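Local coordinates for PDZ domain protein (Parabacteroides distasonis, PDB 4L8N) that is of unknown function but binds magnesium and, with PDZ domains flanking a DUF4136 domain, probably recognises peptide segments of partner proteins, at residues 145-149 and 177-181; 190-194 and 241-245; 298-303 and 452-457. One frame throughout, in Å; residues are numbered along the deposited sequence.

Contact 1. Residues 145-149 and 177-181; sequences FKTFA and LTVDI
Phe-148 and Val-179 pack together on the inner face of a two-strand parallel pairing, the joint that closes a beta-alpha-beta unit in which helix 158-175 links strand 147-150 to strand 178-179. This is the tight side. Phe-148 CG is set between its own backbone N and carbonyl carbon (chi1 68°), which swings the ring over the neighbouring strand: CZ meets Val-179 CG2 at 3.5 Å, CD1 reaches Leu-177 CB at 3.9 Å, and Val-179 CA lies over one face toward the rim. Leu-172 and Glu-169 of the helix also touch the ring. With an alanine here, Val-179 CG2 and Leu-177 CB would probably lose their aromatic partner and a gap would open beneath the helix. Three backbone hydrogen bonds join the strands: Thr-178 N to Lys-146 O, Phe-148 N to Thr-178 O (2.9 Å) and Asp-180 N to Phe-148 O. The other face is looser and wetter. There Thr-147 and Thr-178 run abreast, CG2 to CG2 3.7 Å. Thr-147 OG1 is hydrogen-bonded to the backbone N of Asp-185 and also to a water, 2.9 Å away, which donates to Asp-180 OD2 at 2.8 Å.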
loop_
_atom_site.group_PDB
_atom_site.type_symbol
_atom_site.label_atom_id
_atom_site.label_comp_id
_atom_site.label_asym_id
_atom_site.label_seq_id
_atom_site.Cartn_x
_atom_site.Cartn_y
_atom_site.Cartn_z
ATOM N N PHE A 145 16.838 -6.840 -23.206
ATOM C CA PHE A 145 15.883 -5.924 -23.817
ATOM C C PHE A 145 16.555 -4.576 -24.033
ATOM O O PHE A 145 16.895 -3.892 -23.075
ATOM C CB PHE A 145 14.636 -5.836 -22.914
ATOM C CG PHE A 145 14.107 -7.207 -22.538
ATOM C CD1 PHE A 145 13.283 -7.917 -23.407
ATOM C CD2 PHE A 145 14.479 -7.811 -21.341
ATOM C CE1 PHE A 145 12.821 -9.196 -23.075
ATOM C CE2 PHE A 145 14.041 -9.107 -21.023
ATOM C CZ PHE A 145 13.212 -9.787 -21.892
ATOM N N LYS A 146 16.781 -4.210 -25.294
ATOM C CA LYS A 146 17.531 -3.003 -25.626
ATOM C C LYS A 146 16.681 -1.854 -26.221
ATOM O O LYS A 146 17.134 -0.703 -26.216
ATOM C CB LYS A 146 18.671 -3.370 -26.601
ATOM C CG LYS A 146 19.676 -4.432 -26.080
ATOM C CD LYS A 146 20.660 -3.898 -24.997
ATOM C CE LYS A 146 21.834 -4.828 -24.751
ATOM N NZ LYS A 146 22.779 -4.299 -23.722
ATOM N N THR A 147 15.479 -2.153 -26.734
ATOM C CA THR A 147 14.638 -1.163 -27.408
ATOM C C THR A 147 13.218 -1.116 -26.846
ATOM O O THR A 147 12.682 -2.119 -26.341
ATOM C CB THR A 147 14.591 -1.389 -28.962
ATOM O OG1 THR A 147 13.836 -2.557 -29.291
ATOM C CG2 THR A 147 15.973 -1.470 -29.600
ATOM N N PHE A 148 12.594 0.066 -26.981
ATOM C CA PHE A 148 11.252 0.273 -26.486
ATOM C C PHE A 148 10.430 1.157 -27.410
ATOM O O PHE A 148 10.943 1.801 -28.316
ATOM C CB PHE A 148 11.302 0.879 -25.070
ATOM C CG PHE A 148 11.823 2.296 -24.997
ATOM C CD1 PHE A 148 13.191 2.559 -25.068
ATOM C CD2 PHE A 148 10.954 3.364 -24.810
ATOM C CE1 PHE A 148 13.668 3.862 -25.032
ATOM C CE2 PHE A 148 11.432 4.666 -24.761
ATOM C CZ PHE A 148 12.787 4.907 -24.857
ATOM N N ALA A 149 9.130 1.158 -27.165
ATOM C CA ALA A 149 8.126 1.979 -27.818
ATOM C C ALA A 149 6.972 2.125 -26.845
ATOM O O ALA A 149 6.849 1.321 -25.919
ATOM C CB ALA A 149 7.677 1.360 -29.133
ATOM N N LEU A 177 18.857 2.672 -23.322
ATOM C CA LEU A 177 17.822 2.024 -24.117
ATOM C C LEU A 177 17.506 2.929 -25.314
ATOM O O LEU A 177 17.795 4.129 -25.299
ATOM C CB LEU A 177 16.555 1.683 -23.301
ATOM C CG LEU A 177 16.714 0.709 -22.106
ATOM C CD1 LEU A 177 15.367 0.397 -21.483
ATOM C CD2 LEU A 177 17.382 -0.609 -22.515
ATOM N N THR A 178 16.968 2.342 -26.377
ATOM C CA THR A 178 16.702 3.141 -27.558
ATOM C C THR A 178 15.276 2.875 -28.098
ATOM O O THR A 178 14.723 1.777 -27.934
ATOM C CB THR A 178 17.818 2.932 -28.579
ATOM O OG1 THR A 178 17.487 3.643 -29.763
ATOM C CG2 THR A 178 18.115 1.451 -28.878
ATOM N N VAL A 179 14.660 3.924 -28.677
ATOM C CA VAL A 179 13.320 3.825 -29.261
ATOM C C VAL A 179 13.396 3.087 -30.629
ATOM O O VAL A 179 14.332 3.295 -31.421
ATOM C CB VAL A 179 12.631 5.212 -29.416
ATOM C CG1 VAL A 179 11.191 5.067 -29.894
ATOM C CG2 VAL A 179 12.686 6.033 -28.136
ATOM N N ASP A 180 12.407 2.213 -30.874
ATOM C CA ASP A 180 12.177 1.494 -32.121
ATOM C C ASP A 180 10.683 1.241 -32.187
ATOM O O ASP A 180 10.203 0.351 -31.495
ATOM C CB ASP A 180 13.003 0.190 -32.195
ATOM C CG ASP A 180 12.819 -0.638 -33.467
ATOM O OD1 ASP A 180 12.524 -0.045 -34.534
ATOM O OD2 ASP A 180 13.018 -1.863 -33.407
ATOM N N ILE A 181 9.933 2.056 -32.954
ATOM C CA ILE A 181 8.467 1.917 -33.032
ATOM C C ILE A 181 8.078 0.687 -33.865
ATOM O O ILE A 181 7.013 0.103 -33.657
ATOM C CB ILE A 181 7.787 3.215 -33.575
ATOM C CG1 ILE A 181 8.113 4.443 -32.688
ATOM C CG2 ILE A 181 6.255 3.037 -33.704
ATOM C CD1 ILE A 181 7.903 5.792 -33.396
HETATM O O HOH W 1 14.567 -3.550 -31.866
#

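Contact 2. Residues 190-194 and 241-245; sequences TFYFF and LLQFG
Phe-191 and Gly-245 meet twice, through their backbones and through the ring. Of the four backbone hydrogen bonds, two join this pair and two join Phe-193 with Gln-243. Gln-243 N to Phe-193 O is short and nearly straight (2.8 Å, 172° at the hydrogen), whereas Phe-191 N approaches Gly-245 O from above the carbonyl plane at 3.2 Å. Between these pairs, CA-H groups point at carbonyls, as at Tyr-192 CA to Gln-243 O, 3.2 Å.

The ring contact is a CH-pi interaction: Gly-245 CA sits 3.8 Å from the centroid of the Phe-191 ring, 16° off its normal. With CG between its backbone N and carbonyl carbon (chi1 54°), the ring leans across the glycine, over ground a side chain there would occupy. Arg-247 adds a cation-pi contact to the same ring.

Apolar contacts fill the opposite face. Phe-194 CD1 touches Leu-242 CD1 at 3.8 Å, and Tyr-192 CB comes to the edge of the Phe-244 ring; helices 158-175 and 274-285 pack on this side, where Tyr-192 OH bonds to Glu-161. The whole is a regular antiparallel ladder within the DUF4136 region, with the Phe-194 side chain about 7 Å from that of Asp-270, seen to bind magnesium in this protein.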
loop_
_atom_site.group_PDB
_atom_site.type_symbol
_atom_site.label_atom_id
_atom_site.label_comp_id
_atom_site.label_asym_id
_atom_site.label_seq_id
_atom_site.Cartn_x
_atom_site.Cartn_y
_atom_site.Cartn_z
ATOM N N THR A 190 1.312 3.091 -19.429
ATOM C CA THR A 190 1.076 3.839 -18.196
ATOM C C THR A 190 -0.377 3.818 -17.851
ATOM O O THR A 190 -1.254 3.806 -18.721
ATOM C CB THR A 190 1.620 5.266 -18.210
ATOM O OG1 THR A 190 1.166 5.971 -19.364
ATOM C CG2 THR A 190 3.108 5.296 -18.126
ATOM N N PHE A 191 -0.611 3.763 -16.561
ATOM C CA PHE A 191 -1.923 3.844 -15.977
ATOM C C PHE A 191 -1.883 4.950 -14.902
ATOM O O PHE A 191 -0.842 5.222 -14.298
ATOM C CB PHE A 191 -2.400 2.480 -15.453
ATOM C CG PHE A 191 -1.477 1.776 -14.488
ATOM C CD1 PHE A 191 -0.310 1.160 -14.936
ATOM C CD2 PHE A 191 -1.801 1.677 -13.142
ATOM C CE1 PHE A 191 0.517 0.467 -14.047
ATOM C CE2 PHE A 191 -0.987 0.972 -12.266
ATOM C CZ PHE A 191 0.163 0.366 -12.723
ATOM N N TYR A 192 -3.003 5.636 -14.739
ATOM C CA TYR A 192 -3.138 6.762 -13.811
ATOM C C TYR A 192 -4.590 6.933 -13.413
ATOM O O TYR A 192 -5.494 6.530 -14.146
ATOM C CB TYR A 192 -2.593 8.070 -14.437
ATOM C CG TYR A 192 -3.071 8.296 -15.855
ATOM C CD1 TYR A 192 -4.304 8.890 -16.109
ATOM C CD2 TYR A 192 -2.320 7.857 -16.943
ATOM C CE1 TYR A 192 -4.780 9.040 -17.411
ATOM C CE2 TYR A 192 -2.767 8.041 -18.251
ATOM C CZ TYR A 192 -4.002 8.630 -18.480
ATOM O OH TYR A 192 -4.470 8.797 -19.758
ATOM N N PHE A 193 -4.799 7.543 -12.260
ATOM C CA PHE A 193 -6.103 7.836 -11.693
ATOM C C PHE A 193 -5.979 9.003 -10.732
ATOM O O PHE A 193 -5.009 9.086 -9.977
ATOM C CB PHE A 193 -6.671 6.590 -10.968
ATOM C CG PHE A 193 -8.004 6.773 -10.276
ATOM C CD1 PHE A 193 -9.202 6.543 -10.958
ATOM C CD2 PHE A 193 -8.069 7.152 -8.934
ATOM C CE1 PHE A 193 -10.444 6.700 -10.312
ATOM C CE2 PHE A 193 -9.317 7.324 -8.294
ATOM C CZ PHE A 193 -10.490 7.077 -8.983
ATOM N N PHE A 194 -6.984 9.886 -10.755
ATOM C CA PHE A 194 -7.129 11.002 -9.831
ATOM C C PHE A 194 -8.607 11.309 -9.624
ATOM O O PHE A 194 -9.316 11.679 -10.569
ATOM C CB PHE A 194 -6.355 12.265 -10.246
ATOM C CG PHE A 194 -6.363 13.304 -9.146
ATOM C CD1 PHE A 194 -5.482 13.212 -8.075
ATOM C CD2 PHE A 194 -7.294 14.339 -9.149
ATOM C CE1 PHE A 194 -5.521 14.146 -7.036
ATOM C CE2 PHE A 194 -7.322 15.277 -8.116
ATOM C CZ PHE A 194 -6.430 15.177 -7.072
ATOM N N LEU A 241 -7.416 10.867 -4.081
ATOM C CA LEU A 241 -6.571 9.693 -4.311
ATOM C C LEU A 241 -5.870 9.828 -5.649
ATOM O O LEU A 241 -6.488 10.232 -6.651
ATOM C CB LEU A 241 -7.373 8.370 -4.252
ATOM C CG LEU A 241 -8.193 8.125 -2.988
ATOM C CD1 LEU A 241 -9.219 7.023 -3.204
ATOM C CD2 LEU A 241 -7.314 7.884 -1.764
ATOM N N LEU A 242 -4.571 9.522 -5.647
ATOM C CA LEU A 242 -3.747 9.585 -6.845
ATOM C C LEU A 242 -3.064 8.246 -7.088
ATOM O O LEU A 242 -2.400 7.684 -6.196
ATOM C CB LEU A 242 -2.695 10.723 -6.777
ATOM C CG LEU A 242 -1.998 11.105 -8.106
ATOM C CD1 LEU A 242 -1.720 12.612 -8.174
ATOM C CD2 LEU A 242 -0.679 10.326 -8.311
ATOM N N GLN A 243 -3.187 7.782 -8.331
ATOM C CA GLN A 243 -2.506 6.593 -8.790
ATOM C C GLN A 243 -1.700 6.936 -10.042
ATOM O O GLN A 243 -2.177 7.662 -10.919
ATOM C CB GLN A 243 -3.484 5.435 -9.059
ATOM C CG GLN A 243 -2.756 4.135 -9.423
ATOM C CD GLN A 243 -3.666 3.047 -9.917
ATOM O OE1 GLN A 243 -3.947 2.086 -9.201
ATOM N NE2 GLN A 243 -4.100 3.146 -11.168
ATOM N N PHE A 244 -0.475 6.429 -10.107
ATOM C CA PHE A 244 0.390 6.613 -11.264
ATOM C C PHE A 244 1.300 5.392 -11.372
ATOM O O PHE A 244 1.970 5.017 -10.408
ATOM C CB PHE A 244 1.180 7.947 -11.219
ATOM C CG PHE A 244 2.125 8.116 -12.383
ATOM C CD1 PHE A 244 1.642 8.264 -13.679
ATOM C CD2 PHE A 244 3.497 8.100 -12.192
ATOM C CE1 PHE A 244 2.520 8.360 -14.764
ATOM C CE2 PHE A 244 4.375 8.216 -13.279
ATOM C CZ PHE A 244 3.877 8.327 -14.559
ATOM N N GLY A 245 1.263 4.750 -12.525
ATOM C CA GLY A 245 2.053 3.554 -12.774
ATOM C C GLY A 245 2.734 3.483 -14.123
ATOM O O GLY A 245 2.269 4.078 -15.103
#

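Contact 3. Residues 298-303 and 452-457; sequences VPFKVS and VTVEIK
Phe-300 and Ile-456 rise together from neighbouring strands, with ring atom CE2 3.5 Å from Ile-456 CG1. Phe-300 CG and Ile-456 CG1 both stand anti to their carbonyl carbons (chi1 -60° and -77°), which sets the ring alongside the CG1 arm. Val-298 CG1 comes obliquely to the far end of that arm and meets Ile-456 CD1 at 3.8 Å. Further along the same face, Val-302 CG1 faces two valines of the other strand, touching Val-452 CG1 at 3.8 Å and Val-454 CG2 more distantly. Tyr-216 and Phe-218 of the second subunit pack against these valines, while the Phe-300 ring meets that of Phe-127 on strand 123-135.

The backbone beneath is an antiparallel ladder in a long mixed sheet, pairing strand 298-309 with the strand that ends the chain. Lys-301 and Glu-455 form one hydrogen-bonded pair, Ser-303 and Thr-453 the next. Lys-301 N sits nearly in line with the Glu-455 C=O, 2.9 Å from its O. The last rung, Lys-457 N to Pro-299 O, comes in 39° out of the carbonyl plane.

On the opposite face the side chains are polar and more spread out. Lys-301 and Glu-455 both extend away from the backbone, yet NZ stays 6.5 Å from Glu-455 OE1 and forms instead a long, weak ion pair with Glu-124. Lys-457 crosses the proline ring, its CB 4.0 Å from Pro-299 CB, before its chain bends at chi3 and carries NZ to a salt bridge with Glu-126.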
loop_
_atom_site.group_PDB
_atom_site.type_symbol
_atom_site.label_atom_id
_atom_site.label_comp_id
_atom_site.label_asym_id
_atom_site.label_seq_id
_atom_site.Cartn_x
_atom_site.Cartn_y
_atom_site.Cartn_z
ATOM N N VAL A 298 10.200 2.968 -1.163
ATOM C CA VAL A 298 11.567 3.269 -1.586
ATOM C C VAL A 298 12.229 4.396 -0.769
ATOM O O VAL A 298 11.855 5.576 -0.890
ATOM C CB VAL A 298 11.730 3.552 -3.113
ATOM C CG1 VAL A 298 13.191 3.404 -3.537
ATOM C CG2 VAL A 298 10.827 2.664 -3.963
ATOM N N PRO A 299 13.336 4.036 -0.074
ATOM C CA PRO A 299 14.126 5.043 0.642
ATOM C C PRO A 299 15.170 5.741 -0.263
ATOM O O PRO A 299 15.985 5.066 -0.921
ATOM C CB PRO A 299 14.809 4.209 1.729
ATOM C CG PRO A 299 15.025 2.891 1.118
ATOM C CD PRO A 299 13.920 2.687 0.105
ATOM N N PHE A 300 15.165 7.095 -0.271
ATOM C CA PHE A 300 16.120 7.939 -1.002
ATOM C C PHE A 300 16.894 8.852 -0.074
ATOM O O PHE A 300 16.358 9.308 0.938
ATOM C CB PHE A 300 15.427 8.822 -2.040
ATOM C CG PHE A 300 14.658 8.112 -3.121
ATOM C CD1 PHE A 300 13.338 7.727 -2.917
ATOM C CD2 PHE A 300 15.236 7.872 -4.364
ATOM C CE1 PHE A 300 12.622 7.085 -3.932
ATOM C CE2 PHE A 300 14.514 7.259 -5.380
ATOM C CZ PHE A 300 13.211 6.865 -5.157
ATOM N N LYS A 301 18.137 9.176 -0.466
ATOM C CA LYS A 301 19.043 10.082 0.212
ATOM C C LYS A 301 19.606 11.101 -0.802
ATOM O O LYS A 301 20.206 10.708 -1.809
ATOM C CB LYS A 301 20.172 9.311 0.916
ATOM C CG LYS A 301 20.827 10.130 2.026
ATOM C CD LYS A 301 22.162 9.558 2.452
ATOM C CE LYS A 301 23.060 10.613 3.051
ATOM N NZ LYS A 301 24.242 10.011 3.726
ATOM N N VAL A 302 19.364 12.410 -0.536
ATOM C CA VAL A 302 19.857 13.551 -1.323
ATOM C C VAL A 302 20.981 14.242 -0.539
ATOM O O VAL A 302 20.749 14.732 0.563
ATOM C CB VAL A 302 18.771 14.579 -1.732
ATOM C CG1 VAL A 302 19.335 15.582 -2.730
ATOM C CG2 VAL A 302 17.546 13.902 -2.307
ATOM N N SER A 303 22.180 14.255 -1.100
ATOM C CA SER A 303 23.372 14.879 -0.525
ATOM C C SER A 303 23.827 15.981 -1.441
ATOM O O SER A 303 24.282 15.698 -2.558
ATOM C CB SER A 303 24.491 13.860 -0.330
ATOM O OG SER A 303 24.091 12.805 0.530
ATOM N N VAL A 452 25.344 17.171 -6.355
ATOM C CA VAL A 452 24.105 16.582 -5.837
ATOM C C VAL A 452 24.163 15.082 -6.126
ATOM O O VAL A 452 24.371 14.697 -7.276
ATOM C CB VAL A 452 22.784 17.182 -6.375
ATOM C CG1 VAL A 452 21.592 16.576 -5.650
ATOM C CG2 VAL A 452 22.754 18.690 -6.248
ATOM N N THR A 453 23.992 14.255 -5.096
ATOM C CA THR A 453 23.901 12.808 -5.198
ATOM C C THR A 453 22.499 12.418 -4.756
ATOM O O THR A 453 22.078 12.764 -3.653
ATOM C CB THR A 453 25.007 12.146 -4.377
ATOM O OG1 THR A 453 26.252 12.413 -5.017
ATOM C CG2 THR A 453 24.809 10.639 -4.221
ATOM N N VAL A 454 21.748 11.770 -5.648
ATOM C CA VAL A 454 20.401 11.246 -5.346
ATOM C C VAL A 454 20.567 9.750 -5.433
ATOM O O VAL A 454 20.845 9.217 -6.518
ATOM C CB VAL A 454 19.266 11.807 -6.219
ATOM C CG1 VAL A 454 17.905 11.264 -5.761
ATOM C CG2 VAL A 454 19.270 13.337 -6.188
ATOM N N GLU A 455 20.557 9.091 -4.272
ATOM C CA GLU A 455 20.822 7.661 -4.177
ATOM C C GLU A 455 19.676 6.883 -3.511
ATOM O O GLU A 455 19.042 7.399 -2.594
ATOM C CB GLU A 455 22.087 7.491 -3.334
ATOM C CG GLU A 455 22.826 6.180 -3.520
ATOM C CD GLU A 455 23.968 5.931 -2.549
ATOM O OE1 GLU A 455 24.529 6.915 -2.011
ATOM O OE2 GLU A 455 24.310 4.742 -2.339
ATOM N N ILE A 456 19.430 5.628 -3.941
ATOM C CA ILE A 456 18.487 4.763 -3.240
ATOM C C ILE A 456 19.332 4.140 -2.135
ATOM O O ILE A 456 20.361 3.527 -2.442
ATOM C CB ILE A 456 17.751 3.743 -4.152
ATOM C CG1 ILE A 456 16.650 4.468 -4.928
ATOM C CG2 ILE A 456 17.171 2.576 -3.335
ATOM C CD1 ILE A 456 16.076 3.769 -6.017
ATOM N N LYS A 457 18.934 4.359 -0.856
ATOM C CA LYS A 457 19.645 3.911 0.368
ATOM C C LYS A 457 20.135 2.444 0.281
ATOM O O LYS A 457 19.292 1.533 0.127
ATOM C CB LYS A 457 18.778 4.114 1.630
ATOM C CG LYS A 457 18.585 5.588 2.011
ATOM C CD LYS A 457 18.266 5.792 3.491
ATOM C CE LYS A 457 19.487 5.626 4.371
ATOM N NZ LYS A 457 19.154 5.773 5.812
ATOM O OXT LYS A 457 21.373 2.236 0.295
#

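How the contacts relate
From the N terminus, contact 1 comes first: residues 145-149 lead through helix 158-175 back to 177-181, closing a short beta-alpha-beta loop. A short loop then carries the chain past strand 147-150 into strand 186-196, on its other side, where contact 2 begins; contact 2 closes a loop of 46 residues when strand 240-250 returns. Contact 3 opens later and spans 148 residues, bringing the C terminus back onto strand 298-309. The three follow in series, neither nesting nor crossing, and none touches another. Contacts 1 and 2 lie within the DUF4136 range, and contact 3 ties the chain's end into the same mixed sheet nearer its middle.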